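Local coordinates for putative peptide ABC-transport system periplasmic peptide-binding protein (Campylobacter jejuni, PDB 4OEV) that binds nickel(II) as the extracytoplasmic binding protein of an ABC-type importer, although its wider family is generally associated with peptide transport, at residues 19-24 with 89-94; 48-53 with 181-186; 283-288 with 295-300; 336-339 with 343-346. All coordinates share one frame; numbering follows the deposited sequence.

Interaction 1 (19-24 with 89-94); sequences NPAYSE and EAFKNP
A21 and F91 mark the closest approach of the two backbones, their CA atoms 5.9 Å apart. Residues 19-24 belong to the loop after strand 6-11 and open with an Asx turn at N19, which leads into a short 3-10 segment at P20 and A21. Residues 89-94 carry the later part of helix 81-92 and the chain that leaves it. No hydrogen bond joins the two segments, so this buried contact rests on apolar packing.

F91 does most of the work. Its CG lies anti to its own carbonyl carbon (chi1 -57°), which sends the ring across to the loop, where the CD1-CE1 side meets A21 obliquely. CE1 of F91 comes within 3.6 Å of CA of A21, a close approach that the small methyl of alanine permits. CZ of F91 reaches CB of P20 more loosely, at 4.4 Å. Proline suits this place because its restricted phi (here -46°) fits a 3-10 turn and its ring adds an apolar surface. The methyl of A21 also sits 4.0 Å above the ring plane of Y22, toward the rim.

Beyond the two segments, F91 packs on I135 and P20 on F34, while the carbonyl of A21 is held by the hydroxyls of S98 and S99. N19 suits the start of the turn because its amide can serve two ways: ND2 bonds to OD1 of N154, and OD1 of N19 accepts from N of A21 at 2.9 Å, with the donor 37° above the carbonyl plane.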
loop_
_atom_site.group_PDB
_atom_site.type_symbol
_atom_site.label_atom_id
_atom_site.label_comp_id
_atom_site.label_asym_id
_atom_site.label_seq_id
_atom_site.Cartn_x
_atom_site.Cartn_y
_atom_site.Cartn_z
ATOM N N ASN A 19 -1.944 14.484 -6.541
ATOM C CA ASN A 19 -3.187 15.014 -6.005
ATOM C C ASN A 19 -3.712 13.982 -5.026
ATOM O O ASN A 19 -3.928 12.831 -5.404
ATOM C CB ASN A 19 -4.151 15.273 -7.157
ATOM C CG ASN A 19 -5.497 15.768 -6.715
ATOM O OD1 ASN A 19 -5.930 15.579 -5.580
ATOM N ND2 ASN A 19 -6.169 16.432 -7.621
ATOM N N PRO A 20 -3.853 14.374 -3.753
ATOM C CA PRO A 20 -4.356 13.481 -2.700
ATOM C C PRO A 20 -5.620 12.671 -3.112
ATOM O O PRO A 20 -5.746 11.532 -2.684
ATOM C CB PRO A 20 -4.672 14.448 -1.552
ATOM C CG PRO A 20 -3.762 15.612 -1.787
ATOM C CD PRO A 20 -3.369 15.660 -3.217
ATOM N N ALA A 21 -6.508 13.240 -3.936
ATOM C CA ALA A 21 -7.730 12.529 -4.323
ATOM C C ALA A 21 -7.447 11.239 -5.107
ATOM O O ALA A 21 -8.335 10.368 -5.180
ATOM C CB ALA A 21 -8.623 13.419 -5.133
ATOM N N TYR A 22 -6.243 11.123 -5.685
ATOM C CA TYR A 22 -5.858 9.952 -6.500
ATOM C C TYR A 22 -4.679 9.184 -5.882
ATOM O O TYR A 22 -4.021 8.355 -6.552
ATOM C CB TYR A 22 -5.547 10.414 -7.965
ATOM C CG TYR A 22 -6.734 11.191 -8.492
ATOM C CD1 TYR A 22 -7.935 10.520 -8.771
ATOM C CD2 TYR A 22 -6.690 12.562 -8.643
ATOM C CE1 TYR A 22 -9.045 11.186 -9.204
ATOM C CE2 TYR A 22 -7.835 13.283 -9.092
ATOM C CZ TYR A 22 -8.994 12.577 -9.368
ATOM O OH TYR A 22 -10.132 13.192 -9.808
ATOM N N SER A 23 -4.481 9.381 -4.575
ATOM C CA SER A 23 -3.496 8.587 -3.834
ATOM C C SER A 23 -3.800 7.080 -3.885
ATOM O O SER A 23 -4.891 6.666 -3.490
ATOM C CB SER A 23 -3.488 8.958 -2.383
ATOM O OG SER A 23 -2.590 8.123 -1.684
ATOM N N GLU A 24 -2.821 6.273 -4.286
ATOM C CA GLU A 24 -2.984 4.822 -4.240
ATOM C C GLU A 24 -2.003 4.172 -3.277
ATOM O O GLU A 24 -1.719 2.987 -3.402
ATOM C CB GLU A 24 -2.830 4.203 -5.639
ATOM C CG GLU A 24 -3.993 4.594 -6.544
ATOM C CD GLU A 24 -4.052 3.778 -7.809
ATOM O OE1 GLU A 24 -3.000 3.562 -8.452
ATOM O OE2 GLU A 24 -5.148 3.282 -8.120
ATOM N N GLU A 89 -15.644 16.833 0.534
ATOM C CA GLU A 89 -16.700 16.694 -0.452
ATOM C C GLU A 89 -16.159 16.228 -1.800
ATOM O O GLU A 89 -16.825 15.441 -2.520
ATOM C CB GLU A 89 -17.453 18.018 -0.577
ATOM C CG GLU A 89 -18.292 18.221 0.630
ATOM C CD GLU A 89 -19.095 19.523 0.617
ATOM O OE1 GLU A 89 -18.929 20.375 -0.286
ATOM O OE2 GLU A 89 -19.908 19.651 1.534
ATOM N N ALA A 90 -14.928 16.642 -2.093
ATOM C CA ALA A 90 -14.286 16.300 -3.343
ATOM C C ALA A 90 -14.006 14.796 -3.435
ATOM O O ALA A 90 -14.263 14.222 -4.478
ATOM C CB ALA A 90 -12.982 17.081 -3.523
ATOM N N PHE A 91 -13.540 14.185 -2.340
ATOM C CA PHE A 91 -13.213 12.754 -2.265
ATOM C C PHE A 91 -14.477 11.892 -2.366
ATOM O O PHE A 91 -14.431 10.773 -2.861
ATOM C CB PHE A 91 -12.502 12.433 -0.961
ATOM C CG PHE A 91 -11.216 13.240 -0.737
ATOM C CD1 PHE A 91 -10.449 13.711 -1.808
ATOM C CD2 PHE A 91 -10.809 13.539 0.548
ATOM C CE1 PHE A 91 -9.256 14.416 -1.598
ATOM C CE2 PHE A 91 -9.624 14.285 0.783
ATOM C CZ PHE A 91 -8.858 14.730 -0.298
ATOM N N LYS A 92 -15.616 12.404 -1.901
ATOM C CA LYS A 92 -16.801 11.547 -1.915
ATOM C C LYS A 92 -17.726 11.869 -3.064
ATOM O O LYS A 92 -18.759 11.234 -3.199
ATOM C CB LYS A 92 -17.572 11.640 -0.607
ATOM C CG LYS A 92 -18.211 13.020 -0.333
ATOM C CD LYS A 92 -19.117 12.955 0.882
ATOM C CE LYS A 92 -19.971 14.245 1.027
ATOM N NZ LYS A 92 -21.442 13.923 1.083
ATOM N N ASN A 93 -17.357 12.830 -3.907
ATOM C CA ASN A 93 -18.132 13.114 -5.123
ATOM C C ASN A 93 -17.830 12.076 -6.172
ATOM O O ASN A 93 -16.672 11.942 -6.598
ATOM C CB ASN A 93 -17.830 14.528 -5.640
ATOM C CG ASN A 93 -18.776 14.981 -6.738
ATOM O OD1 ASN A 93 -19.164 14.200 -7.611
ATOM N ND2 ASN A 93 -19.179 16.251 -6.680
ATOM N N PRO A 94 -18.860 11.300 -6.582
ATOM C CA PRO A 94 -18.588 10.217 -7.532
ATOM C C PRO A 94 -17.998 10.698 -8.864
ATOM O O PRO A 94 -17.225 9.971 -9.491
ATOM C CB PRO A 94 -19.990 9.588 -7.772
ATOM C CG PRO A 94 -20.809 9.963 -6.571
ATOM C CD PRO A 94 -20.287 11.358 -6.194
#

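Interaction 2 (48-53 with 181-186); sequences PDLAKS and HFYLDK
Y183 gives its phenol proton to D49 in the polar half of this contact, with OH of Y183 only 2.5 Å from OD1 of D49, a very short hydrogen bond whose exact length deserves caution. The carboxylate oxygen comes in at the edge of the ring, in its plane, while the carboxylate and ring planes stand 40° apart. The other oxygen does not share the bond: OD2 of D49 is 3.4 Å from OH of Y183, at a poor angle. OH of Y183 has a second partner in the hydroxyl of S35, so two groups fix the end of the ring. With CG of D49 anti to its own N (chi1 -168°), the carboxylate swings toward the phenol; aspartate's short chain keeps this acceptor close to the turn.

The apolar part is L50 on Y183. CD2 of L50 touches CZ of Y183 at 3.5 Å, reaching the ring obliquely, and the two side chains cross at about a right angle. Tyrosine suits both roles, joining a flat apolar ring to a hydroxyl that reaches the acid. Separately, CD1 of L184 sets a methyl group beside the acid oxygen, 3.9 Å from OD1 of D49.

D49 and L50 lie in the turn just before strand 51-56, an outermost strand of an antiparallel sheet, paired with strand 62-67, with a classic beta bulge where K52 and S53 both face F66. Residues 181-186 form part of the connection between strands 173-178 and 191-196, adjacent in a separate mixed sheet.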
loop_
_atom_site.group_PDB
_atom_site.type_symbol
_atom_site.label_atom_id
_atom_site.label_comp_id
_atom_site.label_asym_id
_atom_site.label_seq_id
_atom_site.Cartn_x
_atom_site.Cartn_y
_atom_site.Cartn_z
ATOM N N PRO A 48 -1.952 15.684 15.865
ATOM C CA PRO A 48 -2.537 16.808 15.123
ATOM C C PRO A 48 -1.609 17.280 14.015
ATOM O O PRO A 48 -0.371 17.247 14.181
ATOM C CB PRO A 48 -2.714 17.894 16.189
ATOM C CG PRO A 48 -2.668 17.181 17.479
ATOM C CD PRO A 48 -1.852 15.943 17.306
ATOM N N ASP A 49 -2.183 17.703 12.892
ATOM C CA ASP A 49 -1.360 18.304 11.857
ATOM C C ASP A 49 -2.020 19.597 11.414
ATOM O O ASP A 49 -1.862 20.602 12.083
ATOM C CB ASP A 49 -1.121 17.357 10.659
ATOM C CG ASP A 49 -0.025 17.894 9.743
ATOM O OD1 ASP A 49 0.334 19.094 9.968
ATOM O OD2 ASP A 49 0.454 17.184 8.824
ATOM N N LEU A 50 -2.798 19.599 10.339
ATOM C CA LEU A 50 -3.491 20.847 9.990
ATOM C C LEU A 50 -4.586 21.118 10.991
ATOM O O LEU A 50 -4.969 22.291 11.222
ATOM C CB LEU A 50 -4.071 20.800 8.581
ATOM C CG LEU A 50 -3.076 20.898 7.423
ATOM C CD1 LEU A 50 -3.828 20.738 6.083
ATOM C CD2 LEU A 50 -2.276 22.206 7.462
ATOM N N ALA A 51 -5.088 20.066 11.621
ATOM C CA ALA A 51 -6.098 20.245 12.667
ATOM C C ALA A 51 -5.434 20.277 14.049
ATOM O O ALA A 51 -4.604 19.413 14.337
ATOM C CB ALA A 51 -7.149 19.153 12.598
ATOM N N LYS A 52 -5.770 21.282 14.883
ATOM C CA LYS A 52 -5.232 21.381 16.247
ATOM C C LYS A 52 -5.817 20.346 17.226
ATOM O O LYS A 52 -5.103 19.822 18.087
ATOM C CB LYS A 52 -5.505 22.807 16.855
ATOM C CG LYS A 52 -4.872 23.996 16.127
ATOM C CD LYS A 52 -5.185 25.380 16.791
ATOM C CE LYS A 52 -4.142 26.461 16.346
ATOM N NZ LYS A 52 -4.139 27.775 17.076
ATOM N N SER A 53 -7.131 20.085 17.126
ATOM C CA SER A 53 -7.803 19.075 17.955
ATOM C C SER A 53 -9.168 18.696 17.381
ATOM O O SER A 53 -9.605 19.239 16.364
ATOM C CB SER A 53 -8.005 19.546 19.382
ATOM O OG SER A 53 -9.101 20.461 19.475
ATOM N N HIS A 181 7.760 28.647 4.532
ATOM C CA HIS A 181 6.701 28.940 5.488
ATOM C C HIS A 181 5.923 27.687 5.852
ATOM O O HIS A 181 4.701 27.648 5.703
ATOM C CB HIS A 181 5.742 30.003 4.936
ATOM C CG HIS A 181 6.432 31.248 4.462
ATOM N ND1 HIS A 181 6.446 31.636 3.139
ATOM C CD2 HIS A 181 7.140 32.188 5.136
ATOM C CE1 HIS A 181 7.133 32.761 3.019
ATOM N NE2 HIS A 181 7.561 33.119 4.216
ATOM N N PHE A 182 6.629 26.661 6.320
ATOM C CA PHE A 182 6.003 25.396 6.699
ATOM C C PHE A 182 5.678 25.494 8.190
ATOM O O PHE A 182 6.560 25.624 9.031
ATOM C CB PHE A 182 6.923 24.206 6.376
ATOM C CG PHE A 182 6.305 22.862 6.625
ATOM C CD1 PHE A 182 4.994 22.592 6.228
ATOM C CD2 PHE A 182 7.040 21.849 7.208
ATOM C CE1 PHE A 182 4.421 21.349 6.444
ATOM C CE2 PHE A 182 6.487 20.606 7.419
ATOM C CZ PHE A 182 5.161 20.352 7.039
ATOM N N TYR A 183 4.390 25.480 8.496
ATOM C CA TYR A 183 3.874 25.734 9.850
ATOM C C TYR A 183 4.437 24.731 10.877
ATOM O O TYR A 183 4.512 24.998 12.076
ATOM C CB TYR A 183 2.336 25.671 9.820
ATOM C CG TYR A 183 1.870 24.293 9.353
ATOM C CD1 TYR A 183 1.564 23.282 10.259
ATOM C CD2 TYR A 183 1.787 23.999 7.995
ATOM C CE1 TYR A 183 1.163 22.015 9.811
ATOM C CE2 TYR A 183 1.371 22.742 7.543
ATOM C CZ TYR A 183 1.068 21.759 8.450
ATOM O OH TYR A 183 0.689 20.507 7.969
ATOM N N LEU A 184 4.762 23.541 10.393
ATOM C CA LEU A 184 5.072 22.421 11.271
ATOM C C LEU A 184 6.502 22.459 11.831
ATOM O O LEU A 184 6.733 22.077 12.984
ATOM C CB LEU A 184 4.830 21.125 10.510
ATOM C CG LEU A 184 4.616 19.875 11.350
ATOM C CD1 LEU A 184 3.378 20.008 12.231
ATOM C CD2 LEU A 184 4.517 18.647 10.449
ATOM N N ASP A 185 7.453 22.874 10.988
ATOM C CA ASP A 185 8.864 23.014 11.355
ATOM C C ASP A 185 9.697 23.552 10.170
ATOM O O ASP A 185 9.197 23.661 9.052
ATOM C CB ASP A 185 9.427 21.676 11.825
ATOM C CG ASP A 185 10.368 21.838 12.991
ATOM O OD1 ASP A 185 11.112 22.841 13.000
ATOM O OD2 ASP A 185 10.349 20.982 13.903
ATOM N N LYS A 186 10.966 23.866 10.384
ATOM C CA LYS A 186 11.771 24.306 9.253
ATOM C C LYS A 186 12.257 23.082 8.484
ATOM O O LYS A 186 12.745 22.123 9.083
ATOM C CB LYS A 186 12.974 25.164 9.694
ATOM C CG LYS A 186 12.559 26.452 10.356
ATOM C CD LYS A 186 11.614 27.215 9.424
ATOM C CE LYS A 186 11.337 28.624 9.926
ATOM N NZ LYS A 186 12.649 29.273 10.164
#

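Interaction 3 (283-288 with 295-300); sequences ANHPLE and KNFKIY
F297 lays one ring face against the imidazole edge of H285, a T-shaped aromatic pair with ring centroids 4.6 Å apart and planes at 82°. With CG of H285 between its backbone N and carbonyl carbon (chi1 78°), the edge turned to F297 is the CD2-NE2 side: CD2 of H285 stands over the centre of the phenyl ring, and NE2 of H285 comes to 3.5 Å from CE2 of F297. Histidine suits this place because it can present an edge to the phenyl ring while both nitrogens make hydrogen bonds. NE2 bonds to OD1 of N293, and ND1 accepts from N of L287 at 3.0 Å, with the donor tilted 21° from the ring plane.

E288 braces the histidine. Its CG lies over the centre of one imidazole face, and its extended chain returns OE1 to the start of the loop, where it accepts from N of N284 at 2.6 Å and from N of H285 at 3.0 Å.

N284 carries the rest of the contact. CG of N284 lies 3.5 Å from CG2 of I299, so the flat amide packs on that exposed, branched side chain. Two waters donate to its OD1: one also donates to O of Y300, the other accepts from N of Y300. K268 bonds to the same oxygen.

The contact thus folds one loop between strand 280-282 and helix 304-313 back upon itself. Since ND1 of H285 accepts a backbone N-H and NE2 faces a side-chain oxygen, the chemistry is consistent with a neutral imidazole protonated on NE2.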
loop_
_atom_site.group_PDB
_atom_site.type_symbol
_atom_site.label_atom_id
_atom_site.label_comp_id
_atom_site.label_asym_id
_atom_site.label_seq_id
_atom_site.Cartn_x
_atom_site.Cartn_y
_atom_site.Cartn_z
ATOM N N ALA A 283 3.774 -15.339 6.172
ATOM C CA ALA A 283 2.443 -14.763 6.176
ATOM C C ALA A 283 1.353 -15.824 5.966
ATOM O O ALA A 283 1.530 -16.785 5.212
ATOM C CB ALA A 283 2.312 -13.675 5.086
ATOM N N ASN A 284 0.211 -15.590 6.597
ATOM C CA ASN A 284 -0.966 -16.450 6.491
ATOM C C ASN A 284 -2.221 -15.640 6.251
ATOM O O ASN A 284 -3.188 -16.136 5.698
ATOM C CB ASN A 284 -1.118 -17.276 7.779
ATOM C CG ASN A 284 -0.213 -18.473 7.787
ATOM O OD1 ASN A 284 -0.255 -19.283 6.850
ATOM N ND2 ASN A 284 0.615 -18.603 8.843
ATOM N N HIS A 285 -2.214 -14.386 6.672
ATOM C CA HIS A 285 -3.388 -13.539 6.410
ATOM C C HIS A 285 -2.969 -12.048 6.393
ATOM O O HIS A 285 -1.804 -11.749 6.635
ATOM C CB HIS A 285 -4.497 -13.847 7.429
ATOM C CG HIS A 285 -4.302 -13.246 8.792
ATOM N ND1 HIS A 285 -4.360 -11.888 9.034
ATOM C CD2 HIS A 285 -4.151 -13.835 10.002
ATOM C CE1 HIS A 285 -4.200 -11.665 10.320
ATOM N NE2 HIS A 285 -4.077 -12.828 10.935
ATOM N N PRO A 286 -3.890 -11.121 6.049
ATOM C CA PRO A 286 -3.369 -9.799 5.652
ATOM C C PRO A 286 -3.314 -8.764 6.780
ATOM O O PRO A 286 -2.983 -7.581 6.535
ATOM C CB PRO A 286 -4.358 -9.365 4.585
ATOM C CG PRO A 286 -5.652 -9.934 5.055
ATOM C CD PRO A 286 -5.343 -11.202 5.835
ATOM N N LEU A 287 -3.538 -9.206 8.010
ATOM C CA LEU A 287 -3.583 -8.263 9.122
ATOM C C LEU A 287 -2.686 -8.653 10.294
ATOM O O LEU A 287 -3.009 -8.342 11.447
ATOM C CB LEU A 287 -5.042 -8.108 9.600
ATOM C CG LEU A 287 -6.008 -7.407 8.654
ATOM C CD1 LEU A 287 -7.415 -7.544 9.152
ATOM C CD2 LEU A 287 -5.657 -5.927 8.525
ATOM N N GLU A 288 -1.538 -9.291 10.009
ATOM C CA GLU A 288 -0.679 -9.867 11.070
ATOM C C GLU A 288 0.257 -8.865 11.773
ATOM O O GLU A 288 1.025 -9.232 12.693
ATOM C CB GLU A 288 0.140 -11.017 10.485
ATOM C CG GLU A 288 -0.787 -12.164 10.038
ATOM C CD GLU A 288 -0.034 -13.433 9.710
ATOM O OE1 GLU A 288 0.057 -13.755 8.494
ATOM O OE2 GLU A 288 0.465 -14.078 10.652
ATOM N N LYS A 295 -4.899 -13.626 15.941
ATOM C CA LYS A 295 -3.810 -14.367 16.586
ATOM C C LYS A 295 -4.106 -15.843 16.855
ATOM O O LYS A 295 -3.184 -16.610 17.125
ATOM C CB LYS A 295 -3.412 -13.681 17.897
ATOM C CG LYS A 295 -2.634 -12.397 17.692
ATOM C CD LYS A 295 -2.127 -11.804 19.005
ATOM C CE LYS A 295 -1.033 -10.792 18.722
ATOM N NZ LYS A 295 -1.532 -9.688 17.838
ATOM N N ASN A 296 -5.374 -16.241 16.802
ATOM C CA ASN A 296 -5.695 -17.655 16.839
ATOM C C ASN A 296 -6.551 -18.040 15.661
ATOM O O ASN A 296 -7.780 -18.011 15.727
ATOM C CB ASN A 296 -6.393 -18.052 18.120
ATOM C CG ASN A 296 -6.075 -19.478 18.510
ATOM O OD1 ASN A 296 -6.580 -20.428 17.900
ATOM N ND2 ASN A 296 -5.224 -19.640 19.528
ATOM N N PHE A 297 -5.882 -18.399 14.580
ATOM C CA PHE A 297 -6.531 -18.690 13.324
ATOM C C PHE A 297 -5.971 -19.977 12.739
ATOM O O PHE A 297 -4.902 -20.443 13.158
ATOM C CB PHE A 297 -6.352 -17.521 12.338
ATOM C CG PHE A 297 -4.932 -17.013 12.254
ATOM C CD1 PHE A 297 -4.010 -17.617 11.398
ATOM C CD2 PHE A 297 -4.505 -15.950 13.054
ATOM C CE1 PHE A 297 -2.694 -17.156 11.327
ATOM C CE2 PHE A 297 -3.191 -15.484 12.995
ATOM C CZ PHE A 297 -2.281 -16.085 12.133
ATOM N N LYS A 298 -6.725 -20.545 11.795
ATOM C CA LYS A 298 -6.346 -21.741 11.063
ATOM C C LYS A 298 -5.320 -21.405 9.979
ATOM O O LYS A 298 -5.279 -20.283 9.503
ATOM C CB LYS A 298 -7.585 -22.381 10.425
ATOM C CG LYS A 298 -8.454 -23.224 11.376
ATOM C CD LYS A 298 -9.678 -23.713 10.593
ATOM C CE LYS A 298 -10.662 -24.538 11.399
ATOM N NZ LYS A 298 -11.869 -24.782 10.510
ATOM N N ILE A 299 -4.461 -22.361 9.629
ATOM C CA ILE A 299 -3.542 -22.155 8.515
ATOM C C ILE A 299 -3.408 -23.392 7.643
ATOM O O ILE A 299 -3.720 -24.520 8.064
ATOM C CB ILE A 299 -2.099 -21.735 8.963
ATOM C CG1 ILE A 299 -1.341 -22.932 9.547
ATOM C CG2 ILE A 299 -2.131 -20.523 9.871
ATOM C CD1 ILE A 299 0.117 -22.669 9.802
ATOM N N TYR A 300 -2.883 -23.154 6.443
ATOM C CA TYR A 300 -2.520 -24.227 5.545
ATOM C C TYR A 300 -1.065 -24.607 5.826
ATOM O O TYR A 300 -0.151 -23.967 5.296
ATOM C CB TYR A 300 -2.700 -23.795 4.068
ATOM C CG TYR A 300 -4.163 -23.564 3.734
ATOM C CD1 TYR A 300 -5.003 -24.645 3.448
ATOM C CD2 TYR A 300 -4.717 -22.279 3.744
ATOM C CE1 TYR A 300 -6.346 -24.467 3.160
ATOM C CE2 TYR A 300 -6.086 -22.082 3.444
ATOM C CZ TYR A 300 -6.891 -23.189 3.161
ATOM O OH TYR A 300 -8.248 -23.052 2.859
HETATM O O HOH W 1 0.885 -21.506 6.125
HETATM O O HOH W 2 -2.614 -20.320 5.839
#

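Interaction 4 (336-339 with 343-346); sequences WAMS and LRVS. With OXL (oxalate ion), chain D.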
loop_
_atom_site.group_PDB
_atom_site.type_symbol
_atom_site.label_atom_id
_atom_site.label_comp_id
_atom_site.label_asym_id
_atom_site.label_seq_id
_atom_site.Cartn_x
_atom_site.Cartn_y
_atom_site.Cartn_z
ATOM N N TRP A 336 2.460 -14.727 -13.035
ATOM C CA TRP A 336 3.094 -13.516 -13.531
ATOM C C TRP A 336 3.819 -12.748 -12.415
ATOM O O TRP A 336 3.307 -12.640 -11.293
ATOM C CB TRP A 336 2.046 -12.610 -14.192
ATOM C CG TRP A 336 1.606 -13.097 -15.570
ATOM C CD1 TRP A 336 0.962 -14.283 -15.873
ATOM C CD2 TRP A 336 1.771 -12.407 -16.810
ATOM N NE1 TRP A 336 0.734 -14.366 -17.232
ATOM C CE2 TRP A 336 1.218 -13.229 -17.827
ATOM C CE3 TRP A 336 2.349 -11.179 -17.166
ATOM C CZ2 TRP A 336 1.214 -12.852 -19.167
ATOM C CZ3 TRP A 336 2.354 -10.810 -18.514
ATOM C CH2 TRP A 336 1.781 -11.645 -19.488
ATOM N N ALA A 337 5.012 -12.225 -12.712
ATOM C CA ALA A 337 5.771 -11.461 -11.716
ATOM C C ALA A 337 6.296 -10.201 -12.350
ATOM O O ALA A 337 6.632 -10.194 -13.541
ATOM C CB ALA A 337 6.974 -12.296 -11.124
ATOM N N MET A 338 6.364 -9.131 -11.548
ATOM C CA MET A 338 7.065 -7.923 -11.958
ATOM C C MET A 338 8.547 -8.225 -12.194
ATOM O O MET A 338 9.241 -8.545 -11.232
ATOM C CB MET A 338 6.936 -6.850 -10.875
ATOM C CG MET A 338 5.492 -6.434 -10.537
ATOM S SD MET A 338 5.611 -5.280 -9.191
ATOM C CE MET A 338 3.895 -4.771 -8.923
ATOM N N SER A 339 9.028 -8.112 -13.435
ATOM C CA SER A 339 10.398 -8.522 -13.774
ATOM C C SER A 339 11.459 -7.600 -13.188
ATOM O O SER A 339 12.617 -7.999 -13.083
ATOM C CB SER A 339 10.572 -8.640 -15.294
ATOM O OG SER A 339 10.315 -7.409 -15.936
ATOM N N LEU A 343 12.701 -10.078 -5.996
ATOM C CA LEU A 343 12.062 -10.885 -4.965
ATOM C C LEU A 343 10.861 -11.625 -5.540
ATOM O O LEU A 343 10.681 -12.842 -5.325
ATOM C CB LEU A 343 11.665 -10.017 -3.786
ATOM C CG LEU A 343 10.932 -10.780 -2.685
ATOM C CD1 LEU A 343 11.773 -11.980 -2.272
ATOM C CD2 LEU A 343 10.747 -9.874 -1.503
ATOM N N ARG A 344 10.078 -10.910 -6.332
ATOM C CA ARG A 344 8.874 -11.503 -6.913
ATOM C C ARG A 344 9.223 -12.509 -7.994
ATOM O O ARG A 344 8.575 -13.565 -8.086
ATOM C CB ARG A 344 7.948 -10.408 -7.466
ATOM C CG ARG A 344 7.688 -9.303 -6.470
ATOM C CD ARG A 344 6.444 -8.528 -6.856
ATOM N NE ARG A 344 6.266 -7.230 -6.185
ATOM C CZ ARG A 344 5.072 -6.674 -5.922
ATOM N NH1 ARG A 344 4.982 -5.466 -5.358
ATOM N NH2 ARG A 344 3.951 -7.342 -6.186
ATOM N N VAL A 345 10.235 -12.214 -8.815
ATOM C CA VAL A 345 10.710 -13.181 -9.798
ATOM C C VAL A 345 11.159 -14.471 -9.112
ATOM O O VAL A 345 10.803 -15.583 -9.569
ATOM C CB VAL A 345 11.896 -12.642 -10.638
ATOM C CG1 VAL A 345 12.520 -13.778 -11.474
ATOM C CG2 VAL A 345 11.442 -11.445 -11.491
ATOM N N SER A 346 11.937 -14.335 -8.032
ATOM C CA SER A 346 12.411 -15.509 -7.293
ATOM C C SER A 346 11.242 -16.291 -6.729
ATOM O O SER A 346 11.193 -17.507 -6.807
ATOM C CB SER A 346 13.358 -15.110 -6.165
ATOM O OG SER A 346 14.624 -14.739 -6.700
HETATM C C1 OXL D . 1.394 -4.989 -5.932
HETATM C C2 OXL D . 0.105 -4.181 -6.023
HETATM O O1 OXL D . 1.460 -6.277 -6.121
HETATM O O2 OXL D . -0.765 -4.618 -6.798
HETATM O O3 OXL D . 2.425 -4.325 -5.702
HETATM O O4 OXL D . -0.029 -3.029 -5.464
#
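M338 and R344 pack side by side where strand 329-338 passes into helix 342-357 of a beta-alpha-beta unit. This is the tight, buried part of the contact. SD of M338 sits over the centre of one guanidinium face, 3.6 Å from CZ of R344; methionine suits the place, being long, unbranched and polarisable. The methyl of A337 rests 3.7 Å from O of R344, small enough to let the helix come close.

The more open side is V345 with S339, both partly exposed: CG2 of V345 meets O of M338 at 3.6 Å and CA of S339 at 3.9 Å.

R344 and M338 belong to the oxalate pocket, beside the nickel held by H26, H480 and H481. With CG anti to its carbonyl carbon (chi1 -50°), R344 extends its chain to the oxalate. Arginine fits because its planar cation grips a carboxylate with two N-H groups; D341 forms a salt bridge with NE and O of L381 bonds NH2, fixing its rotation. NH1 of R344 donates to O3 of the oxalate at 2.8 Å. NH2 of R344 donates to O1 of the oxalate at 2.7 Å, with an N-H...O angle of 164° and O1 in the guanidinium plane.

From the N terminus, residues 19-24 wait for 89-94, and 48-53 for 181-186, so interactions 1 and 2 cross along the chain, closing long loops of 64 and 127 intervening residues. Interaction 1 joins the loop after strand 6-11 to helix 81-92; interaction 2 ties the turn before strand 51-56 to the connection between strands 173-178 and 191-196. Their centres are about 22 Å apart. Interactions 3 and 4 follow in series as local closures: the first folds the loop before helix 304-313, and the second spans the turn from strand 329-338 into helix 342-357. Interactions 1 and 4 lie on opposite sides of the chain's centre, and no two contacts touch.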